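Local coordinates for CsoZ (PDB 6FF1), which probably acts as a copper metallochaperone in the copper homeostasis of Staphylococcus aureus, and is built as a small heavy-metal-associated domain, at residues Thr22-Asn27 with Glu57-Asp62. Numbering follows the deposited sequence.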
loop_
_atom_site.group_PDB
_atom_site.type_symbol
_atom_site.label_atom_id
_atom_site.label_comp_id
_atom_site.label_asym_id
_atom_site.label_seq_id
_atom_site.Cartn_x
_atom_site.Cartn_y
_atom_site.Cartn_z
ATOM N N THR A 22 -4.011 -4.863 1.975
ATOM C CA THR A 22 -3.844 -5.330 0.631
ATOM C C THR A 22 -5.116 -5.128 -0.171
ATOM O O THR A 22 -5.074 -4.680 -1.323
ATOM C CB THR A 22 -3.385 -6.781 0.586
ATOM O OG1 THR A 22 -2.119 -6.900 1.265
ATOM C CG2 THR A 22 -3.220 -7.259 -0.801
ATOM N N GLU A 23 -6.236 -5.548 0.383
ATOM C CA GLU A 23 -7.496 -5.434 -0.322
ATOM C C GLU A 23 -7.878 -3.983 -0.581
ATOM O O GLU A 23 -8.273 -3.651 -1.694
ATOM C CB GLU A 23 -8.602 -6.170 0.483
ATOM C CG GLU A 23 -9.925 -6.159 -0.202
ATOM C CD GLU A 23 -10.123 -7.273 -1.247
ATOM O OE1 GLU A 23 -9.121 -7.857 -1.725
ATOM O OE2 GLU A 23 -11.302 -7.576 -1.584
ATOM N N ARG A 24 -7.766 -3.148 0.427
ATOM C CA ARG A 24 -8.109 -1.746 0.299
ATOM C C ARG A 24 -7.251 -1.057 -0.763
ATOM O O ARG A 24 -7.792 -0.313 -1.598
ATOM C CB ARG A 24 -8.052 -1.015 1.607
ATOM C CG ARG A 24 -9.143 -1.404 2.575
ATOM C CD ARG A 24 -10.401 -0.606 2.290
ATOM N NE ARG A 24 -10.228 0.812 2.444
ATOM C CZ ARG A 24 -11.130 1.713 2.153
ATOM N NH1 ARG A 24 -12.358 1.344 1.800
ATOM N NH2 ARG A 24 -10.884 3.006 2.279
ATOM N N ILE A 25 -5.938 -1.267 -0.735
ATOM C CA ILE A 25 -5.120 -0.664 -1.738
ATOM C C ILE A 25 -5.413 -1.268 -3.102
ATOM O O ILE A 25 -5.595 -0.539 -4.113
ATOM C CB ILE A 25 -3.645 -0.790 -1.402
ATOM C CG1 ILE A 25 -3.326 -0.014 -0.119
ATOM C CG2 ILE A 25 -2.802 -0.323 -2.565
ATOM C CD1 ILE A 25 -1.887 -0.212 0.336
ATOM N N SER A 26 -5.524 -2.578 -3.206
ATOM C CA SER A 26 -5.713 -3.235 -4.476
ATOM C C SER A 26 -6.995 -2.755 -5.152
ATOM O O SER A 26 -7.045 -2.689 -6.358
ATOM C CB SER A 26 -5.867 -4.753 -4.315
ATOM O OG SER A 26 -4.637 -5.306 -3.932
ATOM N N ASN A 27 -8.013 -2.514 -4.388
ATOM C CA ASN A 27 -9.309 -2.134 -4.922
ATOM C C ASN A 27 -9.476 -0.685 -5.287
ATOM O O ASN A 27 -10.487 -0.297 -5.892
ATOM C CB ASN A 27 -10.444 -2.603 -4.023
ATOM C CG ASN A 27 -10.559 -4.154 -4.013
ATOM O OD1 ASN A 27 -9.973 -4.840 -4.833
ATOM N ND2 ASN A 27 -11.258 -4.642 -3.048
ATOM N N GLU A 57 -0.749 6.196 -0.220
ATOM C CA GLU A 57 -0.220 6.507 1.091
ATOM C C GLU A 57 -1.270 6.967 2.087
ATOM O O GLU A 57 -1.212 6.632 3.254
ATOM C CB GLU A 57 0.937 7.510 0.969
ATOM C CG GLU A 57 2.092 6.849 0.204
ATOM C CD GLU A 57 3.294 7.685 0.082
ATOM O OE1 GLU A 57 3.119 8.961 0.014
ATOM O OE2 GLU A 57 4.393 7.085 0.115
ATOM N N LYS A 58 -2.248 7.721 1.598
ATOM C CA LYS A 58 -3.303 8.153 2.466
ATOM C C LYS A 58 -4.052 6.941 3.034
ATOM O O LYS A 58 -4.435 6.945 4.195
ATOM C CB LYS A 58 -4.244 9.075 1.716
ATOM C CG LYS A 58 -5.457 9.483 2.529
ATOM C CD LYS A 58 -6.365 10.488 1.835
ATOM C CE LYS A 58 -7.428 11.033 2.783
ATOM N NZ LYS A 58 -8.424 10.028 3.181
ATOM N N GLU A 59 -4.287 5.932 2.214
ATOM C CA GLU A 59 -4.958 4.731 2.721
ATOM C C GLU A 59 -4.147 4.035 3.791
ATOM O O GLU A 59 -4.690 3.594 4.812
ATOM C CB GLU A 59 -5.256 3.769 1.600
ATOM C CG GLU A 59 -5.951 2.493 2.045
ATOM C CD GLU A 59 -7.286 2.712 2.709
ATOM O OE1 GLU A 59 -8.012 3.647 2.345
ATOM O OE2 GLU A 59 -7.738 1.901 3.547
ATOM N N ILE A 60 -2.831 3.998 3.590
ATOM C CA ILE A 60 -1.931 3.444 4.622
ATOM C C ILE A 60 -2.095 4.171 5.915
ATOM O O ILE A 60 -2.204 3.575 6.974
ATOM C CB ILE A 60 -0.527 3.363 4.086
ATOM C CG1 ILE A 60 -0.472 2.400 2.900
ATOM C CG2 ILE A 60 0.478 2.984 5.169
ATOM C CD1 ILE A 60 0.843 2.461 2.088
ATOM N N TYR A 61 -2.031 5.503 5.851
ATOM C CA TYR A 61 -2.196 6.315 7.021
ATOM C C TYR A 61 -3.589 6.191 7.645
ATOM O O TYR A 61 -3.746 6.168 8.876
ATOM C CB TYR A 61 -1.866 7.794 6.722
ATOM C CG TYR A 61 -0.420 8.079 6.947
ATOM C CD1 TYR A 61 0.520 7.604 6.067
ATOM C CD2 TYR A 61 0.010 8.723 8.070
ATOM C CE1 TYR A 61 1.859 7.785 6.309
ATOM C CE2 TYR A 61 1.364 8.936 8.299
ATOM C CZ TYR A 61 2.271 8.416 7.436
ATOM O OH TYR A 61 3.632 8.529 7.641
ATOM N N ASP A 62 -4.606 6.131 6.803
ATOM C CA ASP A 62 -5.974 5.992 7.323
ATOM C C ASP A 62 -6.191 4.722 8.117
ATOM O O ASP A 62 -7.016 4.674 9.038
ATOM C CB ASP A 62 -6.993 6.071 6.188
ATOM C CG ASP A 62 -7.157 7.483 5.638
ATOM O OD1 ASP A 62 -6.650 8.451 6.257
ATOM O OD2 ASP A 62 -7.790 7.572 4.586
#
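The carboxylate of E59 lies at the edge of the R24 guanidinium, with E59 CD in the guanidinium plane, while the two flat groups are turned 56° against each other. The grip is side-on: NE and NH2 each take one oxygen of the same carboxylate. R24 NE points almost straight at E59 OE2 (2.9 Å, 175° at the hydrogen) but reaches it from above the carboxylate plane. R24 NH2 meets E59 OE1 on its syn side, also at 2.9 Å, along a more bent line. Two bonds to two different oxygens restrain the rotation of both end groups, even though the twist keeps the salt bridge from being coplanar. The CB of E59 leaves its helix toward 22-27; CG lies anti to the backbone N (chi1 180°), and a bend at chi2 carries OE2 over the root of R24, 3.5 Å from R24 CB. R24 is itself folded at chi2 and chi3, which brings its NE edge round to the acid.

The pair bridges helices 15-26 and 53-62, the two helices packed on one face of the four-stranded antiparallel sheet in the ferredoxin-like βαββαβ fold of heavy-metal-associated domains. Their short segments run roughly antiparallel, the axes approaching to 10.1 Å. Nearer the sheet the bridge gives way to an apolar layer. I25 CD1 touches I60 CG1 at 3.9 Å, and I25 CG1 lies 4.2 Å from E59 CG, so the aliphatic stem of the glutamate joins the buried isoleucines to the ion pair. Beyond the two isoleucines the sheet takes over: I25 rests on V31 and V34, I60 on I7, T9 and I67. E63 touches R24 and brings a second carboxylate close to E59 OE2, a like-charge proximity that the arginine would be expected to ease.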